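Local coordinates for protein ADP-dependent L-serine kinase SerK (PDB 5X0J) that uses ADP to phosphorylate free L-serine, giving O-phospho-L-serine and AMP in the first step of the route from serine to cysteine, at residues I21-M26 against A75-L80; Q34-A39 against G70-A75; K163-M168 against G172-I177. The protein carries 1 engineered substitution. All blocks are in the same frame, centred on the assembly; numbering follows the deposited sequence. Where two conformers were deposited one is given.

Contact 1 of 3, residues I21-M26 against A75-L80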
loop_
_atom_site.group_PDB
_atom_site.type_symbol
_atom_site.label_atom_id
_atom_site.label_comp_id
_atom_site.label_asym_id
_atom_site.label_seq_id
_atom_site.Cartn_x
_atom_site.Cartn_y
_atom_site.Cartn_z
ATOM N N ILE A 21 8.396 -10.755 -16.666
ATOM C CA ILE A 21 7.867 -11.909 -15.940
ATOM C C ILE A 21 6.371 -11.951 -16.207
ATOM O O ILE A 21 5.699 -10.913 -16.246
ATOM C CB ILE A 21 8.162 -11.808 -14.421
ATOM C CG1 ILE A 21 9.675 -11.815 -14.150
ATOM C CG2 ILE A 21 7.491 -12.934 -13.647
ATOM C CD1 ILE A 21 10.390 -13.120 -14.456
ATOM N N GLU A 22 5.850 -13.157 -16.407
ATOM C CA GLU A 22 4.431 -13.327 -16.688
ATOM C C GLU A 22 3.585 -12.971 -15.467
ATOM O O GLU A 22 3.903 -13.378 -14.352
ATOM C CB GLU A 22 4.150 -14.764 -17.146
ATOM C CG GLU A 22 4.761 -15.078 -18.501
ATOM C CD GLU A 22 4.493 -16.493 -18.981
ATOM O OE2 GLU A 22 4.824 -16.786 -20.155
ATOM N N LEU A 23 2.513 -12.222 -15.701
ATOM C CA LEU A 23 1.611 -11.775 -14.628
ATOM C C LEU A 23 1.010 -12.967 -13.863
ATOM O O LEU A 23 0.806 -12.880 -12.661
ATOM C CB LEU A 23 0.499 -10.867 -15.176
ATOM C CG LEU A 23 0.968 -9.549 -15.828
ATOM C CD1 LEU A 23 -0.142 -8.901 -16.637
ATOM C CD2 LEU A 23 1.514 -8.548 -14.815
ATOM N N ASP A 24 0.758 -14.077 -14.552
ATOM C CA ASP A 24 0.201 -15.262 -13.884
ATOM C C ASP A 24 1.204 -16.042 -13.018
ATOM O O ASP A 24 0.809 -17.024 -12.380
ATOM C CB ASP A 24 -0.520 -16.191 -14.894
ATOM C CG ASP A 24 0.433 -16.956 -15.821
ATOM O OD1 ASP A 24 1.667 -16.836 -15.699
ATOM O OD2 ASP A 24 -0.063 -17.726 -16.674
ATOM N N LYS A 25 2.480 -15.637 -13.009
ATOM C CA LYS A 25 3.466 -16.178 -12.069
ATOM C C LYS A 25 3.639 -15.294 -10.829
ATOM O O LYS A 25 4.519 -15.551 -10.007
ATOM C CB LYS A 25 4.822 -16.370 -12.760
ATOM C CG LYS A 25 4.790 -17.278 -13.986
ATOM C CD LYS A 25 4.352 -18.692 -13.647
ATOM C CE LYS A 25 4.336 -19.587 -14.874
ATOM N NZ LYS A 25 5.680 -19.763 -15.494
ATOM N N MET A 26 2.808 -14.257 -10.696
ATOM C CA MET A 26 2.943 -13.285 -9.608
ATOM C C MET A 26 1.828 -13.463 -8.589
ATOM O O MET A 26 0.656 -13.563 -8.958
ATOM C CB MET A 26 2.901 -11.875 -10.168
ATOM C CG MET A 26 3.940 -11.613 -11.240
ATOM S SD MET A 26 3.846 -9.899 -11.770
ATOM C CE MET A 26 5.130 -9.876 -13.022
ATOM N N ALA A 75 -2.652 -5.876 -11.157
ATOM C CA ALA A 75 -4.098 -5.975 -11.362
ATOM C C ALA A 75 -4.555 -5.184 -12.586
ATOM O O ALA A 75 -5.405 -5.643 -13.353
ATOM C CB ALA A 75 -4.848 -5.490 -10.132
ATOM N N GLY A 76 -4.000 -3.984 -12.768
ATOM C CA GLY A 76 -4.359 -3.149 -13.906
ATOM C C GLY A 76 -3.941 -3.734 -15.244
ATOM O O GLY A 76 -4.729 -3.758 -16.195
ATOM N N LEU A 77 -2.708 -4.223 -15.318
ATOM C CA LEU A 77 -2.250 -4.921 -16.526
ATOM C C LEU A 77 -3.087 -6.162 -16.828
ATOM O O LEU A 77 -3.423 -6.402 -17.992
ATOM C CB LEU A 77 -0.771 -5.285 -16.416
ATOM C CG LEU A 77 0.208 -4.107 -16.506
ATOM C CD1 LEU A 77 1.604 -4.649 -16.265
ATOM C CD2 LEU A 77 0.131 -3.380 -17.834
ATOM N N GLN A 78 -3.432 -6.944 -15.808
ATOM C CA GLN A 78 -4.295 -8.127 -16.035
ATOM C C GLN A 78 -5.662 -7.705 -16.580
ATOM O O GLN A 78 -6.177 -8.316 -17.527
ATOM C CB GLN A 78 -4.437 -8.984 -14.770
ATOM C CG GLN A 78 -3.202 -9.819 -14.476
ATOM C CD GLN A 78 -3.441 -10.919 -13.457
ATOM O OE1 GLN A 78 -4.099 -10.716 -12.434
ATOM N NE2 GLN A 78 -2.882 -12.090 -13.724
ATOM N N LYS A 79 -6.222 -6.637 -16.019
ATOM C CA LYS A 79 -7.522 -6.121 -16.450
ATOM C C LYS A 79 -7.483 -5.644 -17.904
ATOM O O LYS A 79 -8.430 -5.879 -18.664
ATOM C CB LYS A 79 -7.950 -4.981 -15.525
ATOM C CG LYS A 79 -9.352 -4.453 -15.737
ATOM C CD LYS A 79 -9.688 -3.421 -14.672
ATOM C CE LYS A 79 -9.999 -4.057 -13.336
ATOM N N LEU A 80 -6.376 -5.001 -18.286
ATOM C CA LEU A 80 -6.167 -4.532 -19.656
ATOM C C LEU A 80 -5.936 -5.671 -20.657
ATOM O O LEU A 80 -6.027 -5.461 -21.873
ATOM C CB LEU A 80 -4.976 -3.575 -19.711
ATOM C CG LEU A 80 -5.222 -2.197 -19.093
ATOM C CD1 LEU A 80 -3.916 -1.451 -18.854
ATOM C CD2 LEU A 80 -6.151 -1.372 -19.969
#
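Leu23 reaches across to Leu77 and Gln78, joining the short 3-10 turn that follows edge strand 19-22 to helix 71-80 of the ParB-like N-terminal domain. One branch of Leu23 does most of the touching. Its CD1 lies 3.7 Å from CB of Leu77, and the two leucine side chains cross at about a right angle. CD2, the other branch, faces CD1 of Leu77 more loosely. Leu23 CG stands anti to its carbonyl carbon (chi1 -62°), which carries the isobutyl group out toward the helix.

Gln78 runs the opposite way, sliding past Leu23 with its chain extended beyond CG. Its CG comes 3.9 Å from CD1 of Leu23, and NE2 ends beside CB of the same leucine. Ala85 of strand 84-90 also touches both leucines. No hydrogen bond links the two segments; the contact rests on van der Waals packing of Leu23 against Leu77 and the aliphatic part of Gln78. Within the turn, Met26 N bonds to Leu23 O at 3.1 Å. That oxygen also accepts a hydrogen bond from NE1 of Trp74, about one turn before Leu77 and Gln78 on the helix.

Contact 2 of 3, residues Q34-A39 against G70-A75. With AMP (adenosine monophosphate), chain B; SEP (phosphoserine), chain C.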
loop_
_atom_site.group_PDB
_atom_site.type_symbol
_atom_site.label_atom_id
_atom_site.label_comp_id
_atom_site.label_asym_id
_atom_site.label_seq_id
_atom_site.Cartn_x
_atom_site.Cartn_y
_atom_site.Cartn_z
ATOM N N GLN A 34 -8.948 1.497 -4.932
ATOM C CA GLN A 34 -9.544 1.738 -6.244
ATOM C C GLN A 34 -8.919 2.909 -6.987
ATOM O O GLN A 34 -8.625 2.795 -8.175
ATOM C CB GLN A 34 -11.056 1.938 -6.151
ATOM C CG GLN A 34 -11.690 2.231 -7.506
ATOM C CD GLN A 34 -13.179 2.006 -7.522
ATOM O OE1 GLN A 34 -13.666 1.047 -6.944
ATOM N NE2 GLN A 34 -13.906 2.876 -8.216
ATOM N N LYS A 35 -8.714 4.031 -6.305
ATOM C CA LYS A 35 -8.125 5.205 -6.973
ATOM C C LYS A 35 -6.694 4.978 -7.453
ATOM O O LYS A 35 -6.263 5.595 -8.424
ATOM C CB LYS A 35 -8.141 6.422 -6.060
ATOM C CG LYS A 35 -9.524 6.952 -5.749
ATOM C CD LYS A 35 -10.179 7.694 -6.884
ATOM C CE LYS A 35 -11.265 8.609 -6.333
ATOM N NZ LYS A 35 -12.108 9.169 -7.415
ATOM N N GLU A 36 -5.948 4.118 -6.765
ATOM C CA GLU A 36 -4.582 3.756 -7.178
ATOM C C GLU A 36 -4.627 2.909 -8.458
ATOM O O GLU A 36 -3.863 3.142 -9.397
ATOM C CB GLU A 36 -3.888 3.009 -6.038
ATOM C CG GLU A 36 -2.415 2.644 -6.231
ATOM C CD GLU A 36 -1.436 3.763 -5.953
ATOM O OE1 GLU A 36 -0.415 3.487 -5.278
ATOM O OE2 GLU A 36 -1.703 4.899 -6.377
ATOM N N LEU A 37 -5.529 1.934 -8.492
ATOM C CA LEU A 37 -5.731 1.098 -9.675
ATOM C C LEU A 37 -6.149 1.938 -10.885
ATOM O O LEU A 37 -5.566 1.825 -11.968
ATOM C CB LEU A 37 -6.799 0.033 -9.380
ATOM C CG LEU A 37 -7.084 -0.961 -10.504
ATOM C CD1 LEU A 37 -5.812 -1.676 -10.936
ATOM C CD2 LEU A 37 -8.158 -1.943 -10.059
ATOM N N GLU A 38 -7.144 2.794 -10.687
ATOM C CA GLU A 38 -7.651 3.648 -11.761
ATOM C C GLU A 38 -6.560 4.552 -12.308
ATOM O O GLU A 38 -6.386 4.655 -13.526
ATOM C CB GLU A 38 -8.806 4.504 -11.267
ATOM C CG GLU A 38 -10.075 3.713 -10.999
ATOM C CD GLU A 38 -11.156 4.529 -10.309
ATOM O OE1 GLU A 38 -10.854 5.595 -9.717
ATOM O OE2 GLU A 38 -12.323 4.075 -10.341
ATOM N N ALA A 39 -5.811 5.195 -11.415
ATOM C CA ALA A 39 -4.752 6.121 -11.840
ATOM C C ALA A 39 -3.679 5.410 -12.643
ATOM O O ALA A 39 -3.216 5.932 -13.659
ATOM C CB ALA A 39 -4.141 6.830 -10.646
ATOM N N GLY A 70 3.890 -3.534 -6.435
ATOM C CA GLY A 70 3.255 -3.580 -7.755
ATOM C C GLY A 70 1.883 -4.220 -7.842
ATOM O O GLY A 70 1.500 -4.706 -8.905
ATOM N N HIS A 71 1.109 -4.205 -6.764
ATOM C CA HIS A 71 -0.221 -4.825 -6.798
ATOM C C HIS A 71 -1.163 -4.199 -7.808
ATOM O O HIS A 71 -1.925 -4.911 -8.469
ATOM C CB HIS A 71 -0.842 -4.797 -5.413
ATOM C CG HIS A 71 -0.176 -5.737 -4.478
ATOM N ND1 HIS A 71 1.023 -5.447 -3.873
ATOM C CD2 HIS A 71 -0.472 -7.012 -4.137
ATOM C CE1 HIS A 71 1.408 -6.477 -3.147
ATOM N NE2 HIS A 71 0.527 -7.444 -3.308
ATOM N N HIS A 72 -1.089 -2.882 -7.940
ATOM C CA HIS A 72 -2.002 -2.151 -8.817
ATOM C C HIS A 72 -1.568 -2.244 -10.265
ATOM O O HIS A 72 -2.406 -2.444 -11.155
ATOM C CB HIS A 72 -2.154 -0.715 -8.318
ATOM C CG HIS A 72 -2.715 -0.647 -6.931
ATOM N ND1 HIS A 72 -1.950 -0.851 -5.805
ATOM C CD2 HIS A 72 -3.983 -0.486 -6.495
ATOM C CE1 HIS A 72 -2.711 -0.766 -4.734
ATOM N NE2 HIS A 72 -3.946 -0.538 -5.130
ATOM N N ARG A 73 -0.265 -2.149 -10.501
ATOM C CA ARG A 73 0.257 -2.426 -11.839
ATOM C C ARG A 73 -0.155 -3.840 -12.289
ATOM O O ARG A 73 -0.632 -4.039 -13.423
ATOM C CB ARG A 73 1.770 -2.276 -11.896
ATOM C CG ARG A 73 2.239 -0.840 -12.061
ATOM C CD ARG A 73 3.700 -0.670 -11.709
ATOM N NE ARG A 73 3.915 -0.727 -10.260
ATOM C CZ ARG A 73 5.103 -0.806 -9.666
ATOM N NH1 ARG A 73 6.231 -0.836 -10.384
ATOM N NH2 ARG A 73 5.176 -0.829 -8.340
ATOM N N TRP A 74 0.020 -4.816 -11.401
ATOM C CA TRP A 74 -0.310 -6.216 -11.736
ATOM C C TRP A 74 -1.800 -6.375 -12.042
ATOM O O TRP A 74 -2.174 -6.909 -13.091
ATOM C CB TRP A 74 0.136 -7.133 -10.591
ATOM C CG TRP A 74 -0.368 -8.546 -10.643
ATOM C CD1 TRP A 74 0.127 -9.575 -11.407
ATOM C CD2 TRP A 74 -1.441 -9.095 -9.872
ATOM N NE1 TRP A 74 -0.575 -10.725 -11.152
ATOM C CE2 TRP A 74 -1.538 -10.464 -10.210
ATOM C CE3 TRP A 74 -2.318 -8.565 -8.905
ATOM C CZ2 TRP A 74 -2.512 -11.311 -9.640
ATOM C CZ3 TRP A 74 -3.268 -9.401 -8.327
ATOM C CH2 TRP A 74 -3.360 -10.762 -8.705
ATOM N N ALA A 75 -2.652 -5.876 -11.157
ATOM C CA ALA A 75 -4.098 -5.975 -11.362
ATOM C C ALA A 75 -4.555 -5.184 -12.586
ATOM O O ALA A 75 -5.405 -5.643 -13.353
ATOM C CB ALA A 75 -4.848 -5.490 -10.132
HETATM P P AMP B . 1.521 -0.419 -7.383
HETATM O O1P AMP B . 1.567 -0.931 -8.813
HETATM O O2P AMP B . 0.592 -1.227 -6.500
HETATM O O3P AMP B . 2.903 -0.217 -6.821
HETATM O "O5'" AMP B . 0.830 1.032 -7.440
HETATM C "C5'" AMP B . 0.746 1.800 -8.636
HETATM C "C4'" AMP B . 2.137 2.174 -9.117
HETATM O "O4'" AMP B . 2.082 2.486 -10.495
HETATM C "C3'" AMP B . 2.773 3.437 -8.495
HETATM O "O3'" AMP B . 4.081 3.110 -8.031
HETATM C "C2'" AMP B . 2.888 4.481 -9.606
HETATM O "O2'" AMP B . 4.032 5.323 -9.487
HETATM C "C1'" AMP B . 2.971 3.532 -10.769
HETATM N N9 AMP B . 2.672 4.073 -12.110
HETATM C C8 AMP B . 1.872 5.102 -12.448
HETATM N N7 AMP B . 1.835 5.267 -13.793
HETATM C C5 AMP B . 2.621 4.316 -14.316
HETATM C C6 AMP B . 3.037 3.922 -15.672
HETATM N N6 AMP B . 2.574 4.603 -16.743
HETATM N N1 AMP B . 3.880 2.869 -15.780
HETATM C C2 AMP B . 4.347 2.178 -14.715
HETATM N N3 AMP B . 4.014 2.493 -13.453
HETATM C C4 AMP B . 3.175 3.528 -13.209
HETATM N N SEP C . 3.891 -3.476 -1.325
HETATM C CA SEP C . 4.052 -2.046 -1.733
HETATM C CB SEP C . 2.801 -1.267 -1.324
HETATM O OG SEP C . 1.661 -1.858 -1.945
HETATM C C SEP C . 5.316 -1.474 -1.150
HETATM O O SEP C . 5.467 -0.237 -1.084
HETATM O OXT SEP C . 6.221 -2.220 -0.732
HETATM P P SEP C . 1.425 -1.742 -3.545
HETATM O O1P SEP C . 2.100 -0.443 -3.957
HETATM O O2P SEP C . -0.067 -1.714 -3.633
HETATM O O3P SEP C . 2.046 -2.987 -4.127
#
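Leu37 and His72 bring segments 34-39 of helix 34-47 and 71-75 of helix 71-80 together: their CA atoms are 5.0 Å apart, and the segment axes approach to 8.8 Å with a crossing angle of -57°. Glu36 lays its CG over the face of the His72 ring, a CH-pi contact 3.4 Å from the ring centroid and nearly on the normal. That methylene arrives with CG anti to the backbone N; the bend at chi2 (81°) then turns the carboxylate past the ring toward the AMP ribose-phosphate link, where OE1 forms a salt bridge with Lys221. Farther along, CD1 of Leu37 rests on CB of Ala75.

The His72 ring is fixed at its edges too. ND1 donates to AMP O2P at 2.7 Å, with phosphoserine O2P also near the ring plane, while NE2 accepts from Val33 N. AMP O2P also accepts from His72 N, so backbone and side chain grip one oxygen. His71 treats phosphoserine O3P alike through its N and, at 2.7 Å, its ND1, and Gly70 N adds a third bond. Arg73 spans two AMP oxygens, NE on O1P at 2.8 Å and NH2 on O3P. Both phosphates thus gather at the start of helix 71-80, capped by Gly70: a helix N-terminal phosphate site, here the kinase's active pocket with both products bound, consistent with nucleotide binding in the wider ParB/sulfiredoxin group.

Contact 3 of 3, residues K163-M168 against G172-I177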
loop_
_atom_site.group_PDB
_atom_site.type_symbol
_atom_site.label_atom_id
_atom_site.label_comp_id
_atom_site.label_asym_id
_atom_site.label_seq_id
_atom_site.Cartn_x
_atom_site.Cartn_y
_atom_site.Cartn_z
ATOM N N LYS A 163 -11.608 -0.722 3.616
ATOM C CA LYS A 163 -12.773 -0.778 2.729
ATOM C C LYS A 163 -13.631 0.492 2.840
ATOM O O LYS A 163 -14.042 1.065 1.840
ATOM C CB LYS A 163 -13.599 -2.025 3.047
ATOM C CG LYS A 163 -14.865 -2.215 2.227
ATOM C CD LYS A 163 -15.528 -3.528 2.620
ATOM C CE LYS A 163 -16.891 -3.706 1.959
ATOM N NZ LYS A 163 -17.925 -2.801 2.530
ATOM N N VAL A 164 -13.884 0.930 4.066
ATOM C CA VAL A 164 -14.624 2.161 4.276
ATOM C C VAL A 164 -13.905 3.349 3.629
ATOM O O VAL A 164 -14.537 4.153 2.946
ATOM C CB VAL A 164 -14.857 2.419 5.778
ATOM C CG1 VAL A 164 -15.323 3.855 6.046
ATOM C CG2 VAL A 164 -15.872 1.426 6.320
ATOM N N LEU A 165 -12.594 3.449 3.828
ATOM C CA LEU A 165 -11.835 4.557 3.251
ATOM C C LEU A 165 -11.845 4.499 1.729
ATOM O O LEU A 165 -11.986 5.530 1.074
ATOM C CB LEU A 165 -10.394 4.559 3.761
ATOM C CG LEU A 165 -10.204 4.769 5.264
ATOM C CD1 LEU A 165 -8.729 4.640 5.609
ATOM C CD2 LEU A 165 -10.767 6.103 5.724
ATOM N N ASP A 166 -11.719 3.290 1.174
ATOM C CA ASP A 166 -11.804 3.088 -0.281
ATOM C C ASP A 166 -13.138 3.587 -0.824
ATOM O O ASP A 166 -13.186 4.357 -1.781
ATOM C CB ASP A 166 -11.621 1.606 -0.596
ATOM C CG ASP A 166 -11.389 1.325 -2.062
ATOM O OD1 ASP A 166 -10.583 2.035 -2.705
ATOM O OD2 ASP A 166 -11.977 0.340 -2.552
ATOM N N GLU A 167 -14.221 3.166 -0.186
ATOM C CA GLU A 167 -15.550 3.581 -0.616
ATOM C C GLU A 167 -15.761 5.089 -0.512
ATOM O O GLU A 167 -16.299 5.705 -1.431
ATOM C CB GLU A 167 -16.613 2.864 0.199
ATOM C CG GLU A 167 -16.670 1.373 -0.079
ATOM C CD GLU A 167 -17.531 0.616 0.916
ATOM O OE1 GLU A 167 -18.141 1.238 1.811
ATOM O OE2 GLU A 167 -17.592 -0.625 0.799
ATOM N N MET A 168 -15.346 5.673 0.606
ATOM C CA MET A 168 -15.507 7.114 0.798
ATOM C C MET A 168 -14.667 7.910 -0.189
ATOM O O MET A 168 -15.088 8.977 -0.633
ATOM C CB MET A 168 -15.200 7.514 2.237
ATOM C CG MET A 168 -16.204 6.941 3.229
ATOM S SD MET A 168 -15.973 7.486 4.926
ATOM C CE MET A 168 -16.744 9.110 4.849
ATOM N N GLY A 172 -16.014 10.415 -3.268
ATOM C CA GLY A 172 -15.576 11.814 -3.233
ATOM C C GLY A 172 -15.719 12.493 -1.884
ATOM O O GLY A 172 -15.462 13.695 -1.768
ATOM N N LYS A 173 -16.098 11.741 -0.853
ATOM C CA LYS A 173 -16.316 12.301 0.477
ATOM C C LYS A 173 -15.000 12.649 1.165
ATOM O O LYS A 173 -14.959 13.567 1.984
ATOM C CB LYS A 173 -17.130 11.340 1.342
ATOM C CG LYS A 173 -18.551 11.138 0.842
ATOM C CD LYS A 173 -19.329 10.212 1.762
ATOM C CE LYS A 173 -20.824 10.257 1.476
ATOM N NZ LYS A 173 -21.149 9.750 0.117
ATOM N N ILE A 174 -13.935 11.905 0.856
ATOM C CA ILE A 174 -12.613 12.178 1.406
ATOM C C ILE A 174 -11.562 12.154 0.318
ATOM O O ILE A 174 -11.771 11.553 -0.740
ATOM C CB ILE A 174 -12.199 11.151 2.500
ATOM C CG1 ILE A 174 -12.095 9.709 1.950
ATOM C CG2 ILE A 174 -13.149 11.217 3.689
ATOM C CD1 ILE A 174 -11.521 8.728 2.955
ATOM N N GLU A 175 -10.445 12.823 0.593
ATOM C CA GLU A 175 -9.216 12.627 -0.164
ATOM C C GLU A 175 -8.395 11.610 0.626
ATOM O O GLU A 175 -8.053 11.861 1.777
ATOM C CB GLU A 175 -8.474 13.959 -0.316
ATOM C CG GLU A 175 -7.411 13.988 -1.407
ATOM C CD GLU A 175 -7.419 15.295 -2.181
ATOM O OE1 GLU A 175 -7.949 15.317 -3.317
ATOM O OE2 GLU A 175 -6.934 16.308 -1.632
ATOM N N LEU A 176 -8.104 10.470 0.008
ATOM C CA LEU A 176 -7.369 9.372 0.640
ATOM C C LEU A 176 -5.920 9.406 0.168
ATOM O O LEU A 176 -5.652 9.340 -1.037
ATOM C CB LEU A 176 -8.014 8.034 0.280
ATOM C CG LEU A 176 -7.346 6.745 0.771
ATOM C CD1 LEU A 176 -7.210 6.710 2.284
ATOM C CD2 LEU A 176 -8.148 5.551 0.274
ATOM N N ILE A 177 -4.996 9.522 1.124
ATOM C CA ILE A 177 -3.561 9.583 0.847
ATOM C C ILE A 177 -2.864 8.603 1.779
ATOM O O ILE A 177 -3.234 8.504 2.951
ATOM C CB ILE A 177 -2.982 10.997 1.103
ATOM C CG1 ILE A 177 -3.758 12.057 0.306
ATOM C CG2 ILE A 177 -1.489 11.045 0.778
ATOM C CD1 ILE A 177 -3.414 13.494 0.650
#
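The peptide carbonyls of Met168 and Leu165 are the flat groups that meet the opposite segment; no aromatic ring takes part. Lys173 N approaches Met168 O almost end-on, at 3.0 Å with a C=O...N angle of 163°, and Ile174 N adds a weak bond of 3.5 Å to the same oxygen. Leu165 O is instead met by methyls, CD1 of Ile174 at 3.7 Å and CD2 of Leu176 slightly farther off.

Gly172, at a phi of 83°, ends helix 155-170 in a Schellman motif and turns the chain back, so that Ile174 and, on strand 175-179, Leu176 face the helix just left. Ile174 has CG1 between its backbone N and carbonyl carbon (chi1 62°), which lays CG1 against CB of Met168 at 3.8 Å and sends CD1 on to CD2 of Leu165, the Ile174 and Leu165 side chains crossing at about a right angle. Met168 bends at chi3 and sets CE by the aliphatic chain of Lys173, whose NZ pairs with Glu171. An alanine in place of Ile174 is likely to open a gap between Leu165 and Met168, both left without their branched partner. Helix 110-119 touches Met168 and Lys173, strand 98-107 Leu165 and Ile174. The chemistry implies a division of labour: backbone bonds to one oxygen set the turn, and apolar side chains hold the following strand against the helix in the C-terminal domain.

Overall arrangement
Contacts 1 and 2 use the same helix, 71-80, and share Ala75: contact 2 takes its ligand-bearing start, contact 1 its later turns. Contact 3 belongs to the C-terminal domain, yet it meets contact 2 through a probable hydrogen bond from Gln34 N to Asp166 OD1, one link between the two domains. All three are partly buried. Contact 2 lies nearest the chain's centre, about 10 Å from it centre to centre, and joins its helices by CH-pi and apolar contact, while one of them binds two phosphates. Contact 1, the most peripheral at about 18 Å, makes no hydrogen bond across its segments and packs a leucine pair with the aliphatic part of a glutamine, whereas contact 3 combines apolar packing with a backbone-bonded helix end.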